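Local coordinates for heme-binding protein A / AI-2 binding protein A (Helicobacter pylori SS1, PDB 6OFQ) that serves as a periplasmic substrate-binding protein of an ABC transporter, binding peptides such as STSA, probably to deliver them for uptake, at residues Ser457-Ala471 and Leu483-Tyr497. Residues are numbered along the deposited sequence; the frame is centred on the assembly and turned at random.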
loop_
_atom_site.group_PDB
_atom_site.type_symbol
_atom_site.label_atom_id
_atom_site.label_comp_id
_atom_site.label_asym_id
_atom_site.label_seq_id
_atom_site.Cartn_x
_atom_site.Cartn_y
_atom_site.Cartn_z
ATOM N N SER A 457 -2.259 11.288 10.867
ATOM C CA SER A 457 -2.011 12.045 12.098
ATOM C C SER A 457 -1.989 13.559 11.881
ATOM O O SER A 457 -1.831 14.346 12.790
ATOM C CB SER A 457 -0.681 11.612 12.754
ATOM O OG SER A 457 -0.800 10.310 13.280
ATOM N N PHE A 458 -2.058 13.950 10.610
ATOM C CA PHE A 458 -1.844 15.335 10.180
ATOM C C PHE A 458 -0.574 15.911 10.798
ATOM O O PHE A 458 -0.525 17.021 11.339
ATOM C CB PHE A 458 -3.080 16.214 10.508
ATOM C CG PHE A 458 -4.294 15.906 9.651
ATOM C CD1 PHE A 458 -5.106 14.847 9.910
ATOM C CD2 PHE A 458 -4.495 16.585 8.461
ATOM C CE1 PHE A 458 -6.182 14.518 9.096
ATOM C CE2 PHE A 458 -5.631 16.338 7.715
ATOM C CZ PHE A 458 -6.460 15.283 8.001
ATOM N N TYR A 459 0.478 15.093 10.771
ATOM C CA TYR A 459 1.725 15.515 11.373
ATOM C C TYR A 459 2.413 16.566 10.514
ATOM O O TYR A 459 2.726 16.274 9.361
ATOM C CB TYR A 459 2.635 14.305 11.557
ATOM C CG TYR A 459 3.968 14.534 12.198
ATOM C CD1 TYR A 459 4.134 15.268 13.356
ATOM C CD2 TYR A 459 5.123 14.021 11.610
ATOM C CE1 TYR A 459 5.386 15.520 13.906
ATOM C CE2 TYR A 459 6.353 14.236 12.181
ATOM C CZ TYR A 459 6.523 14.938 13.353
ATOM O OH TYR A 459 7.790 15.073 13.839
ATOM N N LYS A 460 2.645 17.728 11.092
ATOM C CA LYS A 460 3.262 18.843 10.366
ATOM C C LYS A 460 4.463 19.362 11.149
ATOM O O LYS A 460 4.323 20.118 12.097
ATOM C CB LYS A 460 2.224 19.957 10.218
ATOM C CG LYS A 460 1.049 19.558 9.363
ATOM C CD LYS A 460 -0.002 20.653 9.197
ATOM C CE LYS A 460 0.635 21.901 8.628
ATOM N NZ LYS A 460 -0.562 22.759 8.408
ATOM N N SER A 461 5.646 18.900 10.765
ATOM C CA SER A 461 6.874 19.336 11.382
ATOM C C SER A 461 7.790 19.769 10.244
ATOM O O SER A 461 8.182 18.962 9.383
ATOM C CB SER A 461 7.568 18.225 12.162
ATOM O OG SER A 461 8.933 18.549 12.433
ATOM N N ASP A 462 8.209 21.039 10.298
ATOM C CA ASP A 462 9.202 21.532 9.357
ATOM C C ASP A 462 10.573 20.886 9.504
ATOM O O ASP A 462 11.236 20.490 8.530
ATOM C CB ASP A 462 9.430 23.038 9.468
ATOM C CG ASP A 462 8.332 23.814 8.785
ATOM O OD1 ASP A 462 7.914 23.400 7.671
ATOM O OD2 ASP A 462 7.988 24.814 9.452
ATOM N N ALA A 463 11.019 20.700 10.740
ATOM C CA ALA A 463 12.318 20.113 10.974
ATOM C C ALA A 463 12.387 18.676 10.416
ATOM O O ALA A 463 13.358 18.230 9.783
ATOM C CB ALA A 463 12.641 20.187 12.470
ATOM N N PHE A 464 11.304 17.908 10.598
ATOM C CA PHE A 464 11.240 16.521 10.152
ATOM C C PHE A 464 11.169 16.562 8.633
ATOM O O PHE A 464 11.950 15.858 7.931
ATOM C CB PHE A 464 9.990 15.872 10.711
ATOM C CG PHE A 464 9.685 14.501 10.216
ATOM C CD1 PHE A 464 10.361 13.423 10.773
ATOM C CD2 PHE A 464 8.714 14.294 9.265
ATOM C CE1 PHE A 464 10.077 12.154 10.340
ATOM C CE2 PHE A 464 8.355 13.027 8.885
ATOM C CZ PHE A 464 9.070 11.975 9.413
ATOM N N SER A 465 10.246 17.344 8.084
ATOM C CA SER A 465 10.026 17.360 6.651
ATOM C C SER A 465 11.222 17.888 5.845
ATOM O O SER A 465 11.598 17.245 4.851
ATOM C CB SER A 465 8.782 18.145 6.304
ATOM O OG SER A 465 7.585 17.562 6.819
ATOM N N ASP A 466 11.953 18.809 6.454
ATOM C CA ASP A 466 13.119 19.376 5.764
ATOM C C ASP A 466 14.207 18.328 5.649
ATOM O O ASP A 466 14.944 18.244 4.635
ATOM C CB ASP A 466 13.664 20.599 6.472
ATOM C CG ASP A 466 12.796 21.869 6.296
ATOM O OD1 ASP A 466 11.887 21.854 5.456
ATOM O OD2 ASP A 466 13.059 22.804 7.105
ATOM N N LEU A 467 14.368 17.465 6.664
ATOM C CA LEU A 467 15.351 16.397 6.549
ATOM C C LEU A 467 14.974 15.410 5.483
ATOM O O LEU A 467 15.860 14.913 4.749
ATOM C CB LEU A 467 15.484 15.631 7.870
ATOM C CG LEU A 467 16.245 16.356 8.986
ATOM C CD1 LEU A 467 15.994 15.754 10.362
ATOM C CD2 LEU A 467 17.717 16.354 8.734
ATOM N N LEU A 468 13.698 15.091 5.376
ATOM C CA LEU A 468 13.237 14.190 4.317
ATOM C C LEU A 468 13.472 14.752 2.922
ATOM O O LEU A 468 13.833 14.001 2.021
ATOM C CB LEU A 468 11.754 13.849 4.436
ATOM C CG LEU A 468 11.301 13.290 5.805
ATOM C CD1 LEU A 468 9.831 12.841 5.713
ATOM C CD2 LEU A 468 12.168 12.149 6.265
ATOM N N ILE A 469 13.304 16.059 2.777
ATOM C CA ILE A 469 13.588 16.715 1.517
ATOM C C ILE A 469 15.074 16.653 1.186
ATOM O O ILE A 469 15.443 16.294 0.068
ATOM C CB ILE A 469 13.002 18.127 1.497
ATOM C CG1 ILE A 469 11.453 18.129 1.536
ATOM C CG2 ILE A 469 13.540 18.875 0.252
ATOM C CD1 ILE A 469 10.865 19.448 1.941
ATOM N N LYS A 470 15.937 16.948 2.162
ATOM C CA LYS A 470 17.357 16.746 1.936
ATOM C C LYS A 470 17.709 15.355 1.520
ATOM O O LYS A 470 18.560 15.129 0.653
ATOM C CB LYS A 470 18.149 17.079 3.178
ATOM C CG LYS A 470 18.191 18.545 3.466
ATOM C CD LYS A 470 19.108 18.802 4.661
ATOM C CE LYS A 470 19.006 20.223 5.174
ATOM N NZ LYS A 470 19.877 21.050 4.320
ATOM N N ALA A 471 17.078 14.374 2.153
ATOM C CA ALA A 471 17.359 12.980 1.845
ATOM C C ALA A 471 16.873 12.525 0.479
ATOM O O ALA A 471 17.422 11.570 -0.063
ATOM C CB ALA A 471 16.785 12.036 2.869
ATOM N N LEU A 483 20.601 11.265 7.313
ATOM C CA LEU A 483 19.451 12.180 7.400
ATOM C C LEU A 483 18.202 11.461 7.928
ATOM O O LEU A 483 17.461 12.012 8.757
ATOM C CB LEU A 483 19.191 12.821 6.031
ATOM C CG LEU A 483 20.309 13.757 5.530
ATOM C CD1 LEU A 483 20.275 13.908 3.998
ATOM C CD2 LEU A 483 20.101 15.110 6.173
ATOM N N TYR A 484 17.984 10.239 7.451
ATOM C CA TYR A 484 16.806 9.525 7.931
ATOM C C TYR A 484 16.910 9.094 9.400
ATOM O O TYR A 484 15.899 9.128 10.129
ATOM C CB TYR A 484 16.504 8.289 7.084
ATOM C CG TYR A 484 15.979 8.613 5.706
ATOM C CD1 TYR A 484 14.956 9.541 5.569
ATOM C CD2 TYR A 484 16.463 7.982 4.595
ATOM C CE1 TYR A 484 14.430 9.828 4.295
ATOM C CE2 TYR A 484 15.983 8.307 3.346
ATOM C CZ TYR A 484 14.929 9.193 3.179
ATOM O OH TYR A 484 14.482 9.494 1.900
ATOM N N LEU A 485 18.135 8.862 9.880
ATOM C CA LEU A 485 18.328 8.568 11.299
ATOM C C LEU A 485 17.853 9.746 12.136
ATOM O O LEU A 485 17.168 9.584 13.164
ATOM C CB LEU A 485 19.766 8.161 11.584
ATOM C CG LEU A 485 20.259 6.841 11.059
ATOM C CD1 LEU A 485 21.758 6.627 11.195
ATOM C CD2 LEU A 485 19.561 5.662 11.679
ATOM N N LYS A 486 18.256 10.949 11.725
ATOM C CA LYS A 486 17.887 12.144 12.461
ATOM C C LYS A 486 16.381 12.357 12.348
ATOM O O LYS A 486 15.736 12.737 13.340
ATOM C CB LYS A 486 18.643 13.402 11.964
ATOM C CG LYS A 486 20.147 13.377 12.154
ATOM C CD LYS A 486 20.860 14.572 11.528
ATOM C CE LYS A 486 22.361 14.297 11.663
ATOM N NZ LYS A 486 23.069 15.131 10.652
ATOM N N ALA A 487 15.805 12.150 11.161
ATOM C CA ALA A 487 14.369 12.306 11.040
ATOM C C ALA A 487 13.616 11.398 12.029
ATOM O O ALA A 487 12.596 11.781 12.614
ATOM C CB ALA A 487 13.909 12.116 9.600
ATOM N N GLN A 488 14.060 10.156 12.187
ATOM C CA GLN A 488 13.423 9.211 13.096
ATOM C C GLN A 488 13.508 9.689 14.514
ATOM O O GLN A 488 12.588 9.464 15.286
ATOM C CB GLN A 488 14.023 7.837 12.870
ATOM C CG GLN A 488 13.510 7.160 11.625
ATOM C CD GLN A 488 14.325 5.941 11.253
ATOM O OE1 GLN A 488 14.093 4.848 11.766
ATOM N NE2 GLN A 488 15.386 6.175 10.505
ATOM N N GLU A 489 14.613 10.343 14.887
ATOM C CA GLU A 489 14.632 10.959 16.204
ATOM C C GLU A 489 13.548 11.989 16.467
ATOM O O GLU A 489 12.942 12.085 17.541
ATOM C CB GLU A 489 16.001 11.607 16.493
ATOM C CG GLU A 489 17.177 10.674 16.478
ATOM C CD GLU A 489 18.478 11.469 16.617
ATOM O OE1 GLU A 489 18.605 12.733 16.559
ATOM O OE2 GLU A 489 19.463 10.726 16.692
ATOM N N ILE A 490 13.351 12.852 15.472
ATOM C CA ILE A 490 12.400 13.976 15.590
ATOM C C ILE A 490 10.994 13.396 15.737
ATOM O O ILE A 490 10.239 13.828 16.623
ATOM C CB ILE A 490 12.500 14.970 14.420
ATOM C CG1 ILE A 490 13.880 15.675 14.491
ATOM C CG2 ILE A 490 11.358 15.971 14.472
ATOM C CD1 ILE A 490 14.076 16.516 13.275
ATOM N N ILE A 491 10.578 12.474 14.878
ATOM C CA ILE A 491 9.201 11.999 14.962
ATOM C C ILE A 491 9.010 11.178 16.248
ATOM O O ILE A 491 7.943 11.277 16.864
ATOM C CB ILE A 491 8.790 11.219 13.692
ATOM C CG1 ILE A 491 7.289 10.904 13.702
ATOM C CG2 ILE A 491 9.611 9.965 13.503
ATOM C CD1 ILE A 491 6.689 10.394 12.418
ATOM N N HIS A 492 10.006 10.436 16.702
ATOM C CA HIS A 492 9.938 9.811 18.016
ATOM C C HIS A 492 9.694 10.804 19.150
ATOM O O HIS A 492 8.830 10.617 20.017
ATOM C CB HIS A 492 11.165 8.992 18.300
ATOM C CG HIS A 492 11.170 8.345 19.644
ATOM N ND1 HIS A 492 10.483 7.186 19.946
ATOM C CD2 HIS A 492 11.850 8.689 20.755
ATOM C CE1 HIS A 492 10.774 6.834 21.182
ATOM N NE2 HIS A 492 11.644 7.692 21.676
ATOM N N LYS A 493 10.488 11.876 19.129
ATOM C CA LYS A 493 10.264 12.934 20.119
ATOM C C LYS A 493 8.914 13.579 20.091
ATOM O O LYS A 493 8.321 13.856 21.151
ATOM C CB LYS A 493 11.379 13.998 19.943
ATOM C CG LYS A 493 11.215 15.299 20.712
ATOM C CD LYS A 493 11.982 16.482 20.115
ATOM C CE LYS A 493 11.481 17.017 18.767
ATOM N NZ LYS A 493 10.486 18.125 18.577
ATOM N N ASP A 494 8.381 13.793 18.895
ATOM C CA ASP A 494 7.079 14.416 18.773
ATOM C C ASP A 494 5.875 13.478 19.010
ATOM O O ASP A 494 4.776 13.945 19.307
ATOM C CB ASP A 494 6.889 15.082 17.386
ATOM C CG ASP A 494 7.779 16.253 17.128
ATOM O OD1 ASP A 494 8.147 16.904 18.123
ATOM O OD2 ASP A 494 7.985 16.618 15.954
ATOM N N ALA A 495 6.113 12.200 18.898
ATOM C CA ALA A 495 5.071 11.195 19.143
ATOM C C ALA A 495 3.714 11.485 18.546
ATOM O O ALA A 495 2.690 11.498 19.256
ATOM C CB ALA A 495 4.958 10.937 20.663
ATOM N N PRO A 496 3.631 11.787 17.250
ATOM C CA PRO A 496 2.345 12.092 16.631
ATOM C C PRO A 496 1.487 10.881 16.370
ATOM O O PRO A 496 0.593 10.962 15.521
ATOM C CB PRO A 496 2.755 12.762 15.329
ATOM C CG PRO A 496 3.947 11.952 14.976
ATOM C CD PRO A 496 4.713 11.853 16.257
ATOM N N TYR A 497 1.691 9.789 17.103
ATOM C CA TYR A 497 1.055 8.519 16.816
ATOM C C TYR A 497 1.394 7.542 17.938
ATOM O O TYR A 497 2.195 7.896 18.803
ATOM C CB TYR A 497 1.519 7.923 15.487
ATOM C CG TYR A 497 2.862 7.309 15.340
ATOM C CD1 TYR A 497 4.021 8.019 15.571
ATOM C CD2 TYR A 497 2.939 6.045 14.799
ATOM C CE1 TYR A 497 5.291 7.462 15.318
ATOM C CE2 TYR A 497 4.163 5.451 14.608
ATOM C CZ TYR A 497 5.303 6.201 14.756
ATOM O OH TYR A 497 6.518 5.571 14.567
HETATM O O HOH W 1 9.194 18.783 15.060
HETATM O O HOH W 2 12.684 11.374 1.951
#
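Tyr459 lies against the C-terminal end of helix 477-494, with Pro496 CG over one ring face, 3.8 Å from the centroid in a CH-pi contact, and Ile491 CG1 packed obliquely against Tyr459 CE2. With CG anti to the backbone N (chi1 -179°), the ring reaches across, and Tyr459 OH donates to the anti lone pair of Asp494 OD2 at 2.6 Å, the carboxylate turned 67° from the ring plane. That oxygen also accepts from a water that meets the OG of Ser461, the N-cap residue of helix 462-473, whose hydroxyl accepts from Phe464 N; Asp494 OD1 forms a salt bridge with Lys493 NZ. At the same proline, Ser457 OG donates to Pro496 O at 2.7 Å.

Between the helices the packing is tight and mostly apolar: Phe464 CE1 packs on Ala487 CB and Ile491 CB, while the ring edge meets Ala487 O, 3.3 Å from Phe464 CD1. Leu467 fits as a knob among Leu483, Lys486, Ala487 and Ile490, and Ala471 CB sits over the face of Tyr484, whose hydroxyl is held by Arg480 and a water bound to Leu468 O. Along the solvent side the contact thins: Ala463 CB only grazes Ile490 CD1 at 4.0 Å, and Lys470 and Lys486 add aliphatic carbons, their amines extending outward. The axes of segments 462-471 and 483-494 come within 8.9 Å and cross at -164°, an antiparallel helical hairpin leading into strand 497-510 of a type II periplasmic binding protein.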